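Cytochrome P450 (Novosphingobium aromaticivorans, PDB 3OFT) belongs to the cytochrome P450 family, heme proteins that hold an iron protoporphyrin IX inside a largely helical fold. Local coordinates at residues Q83-Q88 with K95-P100; S127-G132 with G364-F369. All coordinates share one frame; numbering follows the deposited sequence.

Contact 1 and contact 2 lie on opposite sides of the chain's centre, 40 Å apart between their centres and about 27 Å at their nearest atoms, so neither touches the other. They are joined through the chain: helix 91-104, which carries R98, is followed directly by helix 107-128, which leads into R129. Contact 1 belongs to the heme pocket, where P86, L87 and R98 meet the porphyrin's propionate side; the P86 side chain is about 10 Å from the bound (2R,5R)-hexane-2,5-diol. Contact 2, centred 26 Å from the middle of the chain, ties two helix ends together far from that pocket.

Contact 1: residues Q83-Q88 with K95-P100; sequences QFIPLQ and KAFRTP. With HEM (protoporphyrin IX containing Fe), chain D.
At the propionate side of the heme pocket, the loop before helix 91-104 lays I85 and P86 against F97 and R98 of that helix. With chi1 at -74°, I85 holds CG1 opposite its carbonyl carbon and CG2 opposite its backbone N, and the CG2 methyl presses on F97 CB at 3.7 Å. Its CD1 rises over one face of the phenyl ring, 4.2 Å from F97 CE1 and displaced toward the rim. A branched aliphatic chain suits this place, since its two ends reach both the root and the ring of F97, whose ring also meets W219 edge-to-face. P86 follows a cis peptide bond, and its CB comes within 4.3 Å of R98 CB. In the P450 fold this is the loop ahead of the C helix, and here loop and helix share one propionate. R98 runs extended from CG to NE, bringing the guanidinium edge to the carboxylate: NH2 donates to heme O2D at 2.8 Å with an N-H...O angle of 153°, and the same nitrogen also bonds R344 O. The positive charge would be expected to stabilise the propionate as an anion. From the loop, P86 CG packs 3.7 Å from the heme carboxylate carbon CGD, its rigid ring giving an apolar wall beside the charged group. L87 CD1 lies 3.7 Å from CBA of the other propionate.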
ATOM      1  N   GLN A  83       2.891 -11.169 -12.810  1.00 10.48           N
ATOM      2  CA  GLN A  83       3.971 -12.083 -12.394  1.00 10.90           C
ATOM      3  C   GLN A  83       4.971 -11.377 -11.470  1.00  9.46           C
ATOM      4  O   GLN A  83       6.197 -11.533 -11.597  1.00  9.88           O
ATOM      5  CB  GLN A  83       4.696 -12.675 -13.628  1.00 11.07           C
ATOM      6  CG  GLN A  83       3.768 -13.538 -14.479  1.00 14.23           C
ATOM      7  CD  GLN A  83       3.531 -14.832 -13.775  1.00 20.71           C
ATOM      8  OE1 GLN A  83       4.429 -15.649 -13.680  1.00 21.85           O
ATOM      9  NE2 GLN A  83       2.327 -15.009 -13.225  1.00 22.56           N
ATOM     10  N   PHE A  84       4.442 -10.644 -10.497  1.00  8.63           N
ATOM     11  CA  PHE A  84       5.297  -9.868  -9.583  1.00  8.43           C
ATOM     12  C   PHE A  84       6.214 -10.733  -8.724  1.00  8.21           C
ATOM     13  O   PHE A  84       5.823 -11.784  -8.208  1.00  6.45           O
ATOM     14  CB  PHE A  84       4.418  -9.061  -8.628  1.00  7.94           C
ATOM     15  CG  PHE A  84       3.764  -7.884  -9.243  1.00 11.03           C
ATOM     16  CD1 PHE A  84       4.501  -6.924  -9.899  1.00  7.76           C
ATOM     17  CD2 PHE A  84       2.390  -7.690  -9.087  1.00 11.45           C
ATOM     18  CE1 PHE A  84       3.887  -5.799 -10.442  1.00  7.64           C
ATOM     19  CE2 PHE A  84       1.780  -6.557  -9.611  1.00 13.28           C
ATOM     20  CZ  PHE A  84       2.539  -5.609 -10.291  1.00  9.81           C
ATOM     21  N   ILE A  85       7.450 -10.270  -8.568  1.00  6.48           N
ATOM     22  CA  ILE A  85       8.389 -10.927  -7.660  1.00  7.90           C
ATOM     23  C   ILE A  85       8.789  -9.927  -6.543  1.00  7.66           C
ATOM     24  O   ILE A  85       9.205  -8.795  -6.832  1.00  8.66           O
ATOM     25  CB  ILE A  85       9.671 -11.378  -8.405  1.00  6.33           C
ATOM     26  CG1 ILE A  85       9.384 -12.611  -9.267  1.00  7.77           C
ATOM     27  CG2 ILE A  85      10.799 -11.708  -7.393  1.00  9.02           C
ATOM     28  CD1 ILE A  85      10.653 -12.961 -10.150  1.00  8.85           C
ATOM     29  N   PRO A  86       8.696 -10.339  -5.266  1.00  8.17           N
ATOM     30  CA  PRO A  86       8.299 -11.607  -4.680  1.00  7.89           C
ATOM     31  C   PRO A  86       6.775 -11.752  -4.443  1.00  7.78           C
ATOM     32  O   PRO A  86       6.362 -12.796  -3.967  1.00  6.88           O
ATOM     33  CB  PRO A  86       9.053 -11.625  -3.341  1.00  9.33           C
ATOM     34  CG  PRO A  86       9.347 -10.206  -3.038  1.00 11.26           C
ATOM     35  CD  PRO A  86       9.105  -9.367  -4.236  1.00  8.32           C
ATOM     36  N   LEU A  87       5.967 -10.736  -4.790  1.00  6.76           N
ATOM     37  CA  LEU A  87       4.574 -10.655  -4.253  1.00  8.30           C
ATOM     38  C   LEU A  87       3.748 -11.908  -4.544  1.00  8.37           C
ATOM     39  O   LEU A  87       2.925 -12.331  -3.724  1.00  8.49           O
ATOM     40  CB  LEU A  87       3.832  -9.406  -4.774  1.00  7.78           C
ATOM     41  CG  LEU A  87       2.395  -9.131  -4.297  1.00  9.46           C
ATOM     42  CD1 LEU A  87       2.334  -8.840  -2.763  1.00 10.93           C
ATOM     43  CD2 LEU A  87       1.819  -7.980  -5.082  1.00  9.46           C
ATOM     44  N   GLN A  88       3.939 -12.456  -5.740  1.00  8.28           N
ATOM     45  CA  GLN A  88       3.111 -13.580  -6.206  1.00  9.22           C
ATOM     46  C   GLN A  88       3.750 -14.930  -6.050  1.00  9.90           C
ATOM     47  O   GLN A  88       3.187 -15.905  -6.539  1.00 11.63           O
ATOM     48  CB  GLN A  88       2.720 -13.379  -7.671  1.00  8.54           C
ATOM     49  CG  GLN A  88       1.672 -12.278  -7.847  1.00 10.08           C
ATOM     50  CD  GLN A  88       1.323 -12.099  -9.316  1.00 11.30           C
ATOM     51  OE1 GLN A  88       0.688 -12.963  -9.958  1.00 13.20           O
ATOM     52  NE2 GLN A  88       1.716 -11.002  -9.839  1.00  5.11           N
ATOM     53  N   LYS A  95      10.927 -17.336  -0.726  1.00  9.14           N
ATOM     54  CA  LYS A  95      12.016 -17.015   0.213  1.00 11.45           C
ATOM     55  C   LYS A  95      13.311 -16.640  -0.532  1.00 10.53           C
ATOM     56  O   LYS A  95      13.989 -15.684  -0.153  1.00 10.92           O
ATOM     57  CB  LYS A  95      12.270 -18.207   1.149  1.00 12.02           C
ATOM     58  CG  LYS A  95      13.240 -17.931   2.312  1.00 17.02           C
ATOM     59  CD  LYS A  95      13.275 -19.171   3.224  1.00 22.13           C
ATOM     60  CE  LYS A  95      14.316 -19.021   4.327  1.00 26.75           C
ATOM     61  NZ  LYS A  95      15.661 -18.890   3.738  1.00 29.75           N
ATOM     62  N   ALA A  96      13.634 -17.382  -1.592  1.00 10.76           N
ATOM     63  CA  ALA A  96      14.902 -17.155  -2.330  1.00 10.67           C
ATOM     64  C   ALA A  96      14.942 -15.765  -2.976  1.00 10.49           C
ATOM     65  O   ALA A  96      15.963 -15.137  -3.019  1.00 10.26           O
ATOM     66  CB  ALA A  96      15.137 -18.218  -3.354  1.00 11.31           C
ATOM     67  N   PHE A  97      13.809 -15.283  -3.458  1.00  8.93           N
ATOM     68  CA  PHE A  97      13.759 -13.960  -4.089  1.00  8.34           C
ATOM     69  C   PHE A  97      13.532 -12.852  -3.089  1.00  8.72           C
ATOM     70  O   PHE A  97      14.066 -11.760  -3.267  1.00  9.22           O
ATOM     71  CB  PHE A  97      12.646 -13.927  -5.147  1.00  8.57           C
ATOM     72  CG  PHE A  97      13.019 -14.634  -6.411  1.00  9.75           C
ATOM     73  CD1 PHE A  97      13.777 -13.995  -7.386  1.00  9.40           C
ATOM     74  CD2 PHE A  97      12.659 -15.950  -6.607  1.00 13.71           C
ATOM     75  CE1 PHE A  97      14.138 -14.674  -8.564  1.00 14.23           C
ATOM     76  CE2 PHE A  97      13.011 -16.633  -7.780  1.00 16.56           C
ATOM     77  CZ  PHE A  97      13.727 -15.994  -8.760  1.00 14.64           C
ATOM     78  N   ARG A  98      12.742 -13.112  -2.048  1.00  8.49           N
ATOM     79  CA  ARG A  98      12.516 -12.102  -1.003  1.00  9.68           C
ATOM     80  C   ARG A  98      13.846 -11.719  -0.320  1.00 10.93           C
ATOM     81  O   ARG A  98      14.083 -10.553  -0.021  1.00 11.41           O
ATOM     82  CB  ARG A  98      11.544 -12.601   0.053  1.00  9.58           C
ATOM     83  CG  ARG A  98      11.164 -11.535   1.100  1.00 10.90           C
ATOM     84  CD  ARG A  98      10.175 -12.093   2.115  1.00 14.06           C
ATOM     85  NE  ARG A  98      10.112 -11.256   3.301  1.00 12.47           N
ATOM     86  CZ  ARG A  98       9.225 -10.288   3.535  1.00 13.60           C
ATOM     87  NH1 ARG A  98       9.297  -9.633   4.704  1.00 11.30           N
ATOM     88  NH2 ARG A  98       8.250  -9.983   2.667  1.00  7.97           N
ATOM     89  N   THR A  99      14.698 -12.714  -0.082  1.00 11.26           N
ATOM     90  CA  THR A  99      15.946 -12.463   0.629  1.00 11.83           C
ATOM     91  C   THR A  99      16.771 -11.289   0.094  1.00 10.23           C
ATOM     92  O   THR A  99      17.014 -10.352   0.874  1.00 10.51           O
ATOM     93  CB  THR A  99      16.737 -13.769   0.872  1.00 11.86           C
ATOM     94  OG1 THR A  99      15.983 -14.581   1.788  1.00 14.07           O
ATOM     95  CG2 THR A  99      18.142 -13.479   1.458  1.00 15.45           C
ATOM     96  N   PRO A 100      17.172 -11.296  -1.205  1.00 11.48           N
ATOM     97  CA  PRO A 100      17.924 -10.126  -1.679  1.00 10.78           C
ATOM     98  C   PRO A 100      17.089  -8.840  -1.712  1.00 11.14           C
ATOM     99  O   PRO A 100      17.639  -7.767  -1.536  1.00 10.51           O
ATOM    100  CB  PRO A 100      18.368 -10.514  -3.094  1.00 11.99           C
ATOM    101  CG  PRO A 100      17.431 -11.604  -3.524  1.00 12.16           C
ATOM    102  CD  PRO A 100      17.124 -12.353  -2.242  1.00 10.95           C
TER
HETATM  103  CHA HEM D 417       3.999  -6.350   0.314  1.00  2.48           C
HETATM  104  CHB HEM D 417       1.377  -2.671   2.131  1.00  5.96           C
HETATM  105  CHC HEM D 417       4.868   0.410   0.858  1.00  5.36           C
HETATM  106  CHD HEM D 417       6.908  -3.025  -1.815  1.00  8.21           C
HETATM  107  C1A HEM D 417       3.033  -5.613   0.975  1.00  5.58           C
HETATM  108  C2A HEM D 417       1.892  -6.181   1.652  1.00  5.46           C
HETATM  109  C3A HEM D 417       1.157  -5.200   2.162  1.00  4.72           C
HETATM  110  C4A HEM D 417       1.794  -3.935   1.791  1.00  6.21           C
HETATM  111  CMA HEM D 417      -0.176  -5.404   2.925  1.00  5.72           C
HETATM  112  CAA HEM D 417       1.599  -7.702   1.810  1.00  6.43           C
HETATM  113  CBA HEM D 417       0.925  -8.177   0.543  1.00  6.68           C
HETATM  114  CGA HEM D 417       0.493  -9.633   0.631  1.00  6.78           C
HETATM  115  O1A HEM D 417       0.036 -10.183  -0.420  1.00  7.91           O
HETATM  116  O2A HEM D 417       0.574 -10.299   1.711  1.00  8.19           O
HETATM  117  C1B HEM D 417       2.095  -1.495   1.964  1.00  5.61           C
HETATM  118  C2B HEM D 417       1.728  -0.198   2.472  1.00  4.66           C
HETATM  119  C3B HEM D 417       2.715   0.645   2.109  1.00  5.25           C
HETATM  120  C4B HEM D 417       3.710  -0.109   1.370  1.00  5.27           C
HETATM  121  CMB HEM D 417       0.445   0.085   3.274  1.00  3.95           C
HETATM  122  CAB HEM D 417       2.894   2.151   2.319  1.00  8.63           C
HETATM  123  CBB HEM D 417       1.974   2.929   2.918  1.00 14.94           C
HETATM  124  C1C HEM D 417       5.758  -0.197   0.021  1.00  7.61           C
HETATM  125  C2C HEM D 417       6.970   0.382  -0.542  1.00  8.68           C
HETATM  126  C3C HEM D 417       7.512  -0.597  -1.319  1.00 12.06           C
HETATM  127  C4C HEM D 417       6.730  -1.803  -1.177  1.00  7.84           C
HETATM  128  CMC HEM D 417       7.454   1.849  -0.309  1.00 10.19           C
HETATM  129  CAC HEM D 417       8.814  -0.615  -2.157  1.00 14.60           C
HETATM  130  CBC HEM D 417       9.304   0.473  -2.742  1.00 21.62           C
HETATM  131  C1D HEM D 417       6.353  -4.214  -1.472  1.00  6.67           C
HETATM  132  C2D HEM D 417       6.766  -5.495  -2.026  1.00  7.59           C
HETATM  133  C3D HEM D 417       5.889  -6.517  -1.327  1.00  4.94           C
HETATM  134  C4D HEM D 417       5.003  -5.791  -0.460  1.00  5.27           C
HETATM  135  CMD HEM D 417       7.914  -5.761  -3.064  1.00  5.24           C
HETATM  136  CAD HEM D 417       5.972  -8.051  -1.575  1.00  6.71           C
HETATM  137  CBD HEM D 417       6.726  -8.632  -0.366  1.00  5.13           C
HETATM  138  CGD HEM D 417       6.638 -10.155  -0.515  1.00  9.47           C
HETATM  139  O1D HEM D 417       5.800 -10.685  -1.272  1.00  7.95           O
HETATM  140  O2D HEM D 417       7.371 -10.879   0.167  1.00 11.02           O
HETATM  141  NA  HEM D 417       2.955  -4.224   1.098  1.00  6.44           N
HETATM  142  NB  HEM D 417       3.325  -1.393   1.348  1.00  5.60           N
HETATM  143  NC  HEM D 417       5.677  -1.530  -0.349  1.00  7.35           N
HETATM  144  ND  HEM D 417       5.307  -4.425  -0.580  1.00  4.72           N
HETATM  145 FE   HEM D 417       4.359  -2.905   0.440  1.00  8.33          FE
HETATM  146  O   HOH W   1       3.103  -2.587  -1.569  1.00 12.50           O

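Contact 2: residues S127-G132 with G364-F369; sequences SLRPRG and GGMPEF
R129 sets CG anti to its backbone N (chi1 -173°) and then bends at chi3 (52°), while M366 folds back at chi2 and chi3; together these torsions bring the guanidinium to G365 O and the sulfur against the arginine's aliphatic stem. The contact joins the exits of two P450 helices distant in sequence, 107-128 and 348-365, known as D and L. R129 NH1 donates to G365 O over 2.9 Å, with a nearly straight N-H...O angle of 162°. The oxygen lies close to the guanidinium plane, at its edge, whereas the donor stands tilted from the carbonyl plane. G365 is the last helical residue, so the cation would be expected to meet the negative end of the helix dipole. Glycine suits this turn because, lacking a side chain, it lets NH1 sit close beside its backbone. Nearer the arginine's backbone, M366 SD rests 3.8 Å from R129 CB and 3.9 Å from R129 CG, the two chains running past each other in opposite directions. W394 borders both sides: it receives M366 and P367 and bonds R129 O through NE1. The proline ring reaches the arginine stem more loosely, P367 CD standing 4.5 Å from R129 CD.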
ATOM      1  N   SER A 127       6.756  24.101  -3.105  1.00 14.27           N
ATOM      2  CA  SER A 127       6.119  24.421  -4.373  1.00 14.21           C
ATOM      3  C   SER A 127       4.612  24.699  -4.179  1.00 13.56           C
ATOM      4  O   SER A 127       4.043  25.488  -4.935  1.00 12.65           O
ATOM      5  CB  SER A 127       6.344  23.286  -5.387  1.00 13.86           C
ATOM      6  OG  SER A 127       5.367  22.251  -5.256  1.00 16.41           O
ATOM      7  N   LEU A 128       3.972  24.078  -3.175  1.00 12.53           N
ATOM      8  CA  LEU A 128       2.541  24.277  -2.970  1.00 12.73           C
ATOM      9  C   LEU A 128       2.190  25.379  -1.972  1.00 12.55           C
ATOM     10  O   LEU A 128       1.159  26.050  -2.118  1.00 13.17           O
ATOM     11  CB  LEU A 128       1.846  22.971  -2.526  1.00 13.62           C
ATOM     12  CG  LEU A 128       2.036  21.750  -3.414  1.00 13.40           C
ATOM     13  CD1 LEU A 128       1.376  20.553  -2.678  1.00 16.47           C
ATOM     14  CD2 LEU A 128       1.420  21.992  -4.804  1.00 17.06           C
ATOM     15  N   ARG A 129       3.053  25.584  -0.985  1.00 11.43           N
ATOM     16  CA  ARG A 129       2.770  26.529   0.124  1.00 12.33           C
ATOM     17  C   ARG A 129       2.244  27.938  -0.295  1.00 12.01           C
ATOM     18  O   ARG A 129       1.294  28.437   0.320  1.00 11.45           O
ATOM     19  CB  ARG A 129       4.002  26.672   1.048  1.00 12.95           C
ATOM     20  CG  ARG A 129       3.741  27.515   2.335  1.00 14.57           C
ATOM     21  CD  ARG A 129       4.922  27.468   3.290  1.00 18.42           C
ATOM     22  NE  ARG A 129       6.175  27.817   2.627  1.00 21.12           N
ATOM     23  CZ  ARG A 129       7.389  27.414   3.003  1.00 24.61           C
ATOM     24  NH1 ARG A 129       7.573  26.595   4.049  1.00 23.34           N
ATOM     25  NH2 ARG A 129       8.442  27.839   2.311  1.00 24.23           N
ATOM     26  N   PRO A 130       2.859  28.598  -1.300  1.00 12.94           N
ATOM     27  CA  PRO A 130       2.410  29.977  -1.613  1.00 13.21           C
ATOM     28  C   PRO A 130       0.964  30.116  -2.147  1.00 12.93           C
ATOM     29  O   PRO A 130       0.378  31.199  -2.117  1.00 12.67           O
ATOM     30  CB  PRO A 130       3.359  30.410  -2.722  1.00 13.95           C
ATOM     31  CG  PRO A 130       4.579  29.509  -2.579  1.00 14.67           C
ATOM     32  CD  PRO A 130       4.054  28.211  -2.094  1.00 13.07           C
ATOM     33  N   ARG A 131       0.392  29.027  -2.640  1.00 12.81           N
ATOM     34  CA  ARG A 131      -0.984  29.069  -3.180  1.00 12.47           C
ATOM     35  C   ARG A 131      -2.113  29.355  -2.174  1.00 12.63           C
ATOM     36  O   ARG A 131      -3.155  29.921  -2.546  1.00 10.68           O
ATOM     37  CB  ARG A 131      -1.290  27.765  -3.922  1.00 13.68           C
ATOM     38  CG  ARG A 131      -0.411  27.543  -5.126  1.00 17.93           C
ATOM     39  CD  ARG A 131      -0.518  26.144  -5.744  1.00 24.09           C
ATOM     40  NE  ARG A 131      -1.900  25.647  -5.861  1.00 29.87           N
ATOM     41  CZ  ARG A 131      -2.204  24.421  -6.299  1.00 31.16           C
ATOM     42  NH1 ARG A 131      -1.238  23.601  -6.682  1.00 34.25           N
ATOM     43  NH2 ARG A 131      -3.470  24.026  -6.390  1.00 32.78           N
ATOM     44  N   GLY A 132      -1.948  28.890  -0.934  1.00 12.23           N
ATOM     45  CA  GLY A 132      -3.024  28.941   0.059  1.00 12.39           C
ATOM     46  C   GLY A 132      -4.099  27.885  -0.076  1.00 12.28           C
ATOM     47  O   GLY A 132      -5.061  27.868   0.684  1.00 12.64           O
ATOM     48  N   GLY A 364       6.247  21.138   9.797  1.00 14.07           N
ATOM     49  CA  GLY A 364       7.299  22.113  10.020  1.00 15.57           C
ATOM     50  C   GLY A 364       7.232  23.284   9.049  1.00 15.97           C
ATOM     51  O   GLY A 364       7.483  24.430   9.436  1.00 16.57           O
ATOM     52  N   GLY A 365       6.869  23.020   7.803  1.00 15.12           N
ATOM     53  CA  GLY A 365       6.888  24.056   6.767  1.00 15.16           C
ATOM     54  C   GLY A 365       5.572  24.767   6.498  1.00 15.59           C
ATOM     55  O   GLY A 365       5.554  25.908   6.026  1.00 17.00           O
ATOM     56  N   MET A 366       4.462  24.121   6.819  1.00 15.05           N
ATOM     57  CA  MET A 366       3.136  24.671   6.512  1.00 14.24           C
ATOM     58  C   MET A 366       2.530  25.371   7.723  1.00 14.69           C
ATOM     59  O   MET A 366       2.749  24.945   8.885  1.00 14.65           O
ATOM     60  CB  MET A 366       2.174  23.567   6.016  1.00 14.56           C
ATOM     61  CG  MET A 366       2.630  22.898   4.709  1.00 13.70           C
ATOM     62  SD  MET A 366       2.459  23.984   3.250  1.00 16.85           S
ATOM     63  CE  MET A 366       0.676  24.050   3.225  1.00 13.77           C
ATOM     64  N   PRO A 367       1.762  26.445   7.475  1.00 13.82           N
ATOM     65  CA  PRO A 367       0.977  26.987   8.583  1.00 14.55           C
ATOM     66  C   PRO A 367      -0.164  26.056   8.902  1.00 13.86           C
ATOM     67  O   PRO A 367      -0.276  24.992   8.298  1.00 12.44           O
ATOM     68  CB  PRO A 367       0.409  28.295   8.015  1.00 15.39           C
ATOM     69  CG  PRO A 367       0.362  28.101   6.558  1.00 14.65           C
ATOM     70  CD  PRO A 367       1.575  27.198   6.221  1.00 13.92           C
ATOM     71  N   GLU A 368      -1.044  26.479   9.798  1.00 14.80           N
ATOM     72  CA  GLU A 368      -2.202  25.672  10.144  1.00 15.39           C
ATOM     73  C   GLU A 368      -3.047  25.519   8.890  1.00 14.72           C
ATOM     74  O   GLU A 368      -3.189  26.487   8.106  1.00 15.21           O
ATOM     75  CB  GLU A 368      -3.007  26.313  11.273  1.00 16.88           C
ATOM     76  CG  GLU A 368      -4.150  25.426  11.732  1.00 23.72           C
ATOM     77  CD  GLU A 368      -4.789  25.856  13.057  1.00 32.87           C
ATOM     78  OE1 GLU A 368      -5.713  25.142  13.490  1.00 32.89           O
ATOM     79  OE2 GLU A 368      -4.385  26.894  13.663  1.00 37.63           O
ATOM     80  N   PHE A 369      -3.572  24.321   8.667  1.00 12.87           N
ATOM     81  CA  PHE A 369      -4.364  24.066   7.459  1.00 12.69           C
ATOM     82  C   PHE A 369      -5.679  23.364   7.800  1.00 12.85           C
ATOM     83  O   PHE A 369      -5.823  22.775   8.886  1.00 12.93           O
ATOM     84  CB  PHE A 369      -3.546  23.309   6.368  1.00 11.93           C
ATOM     85  CG  PHE A 369      -3.049  21.963   6.813  1.00 11.90           C
ATOM     86  CD1 PHE A 369      -3.780  20.801   6.542  1.00 13.38           C
ATOM     87  CD2 PHE A 369      -1.878  21.857   7.552  1.00 10.46           C
ATOM     88  CE1 PHE A 369      -3.337  19.542   6.973  1.00 12.80           C
ATOM     89  CE2 PHE A 369      -1.429  20.569   8.022  1.00 10.78           C
ATOM     90  CZ  PHE A 369      -2.168  19.428   7.706  1.00 11.89           C
TER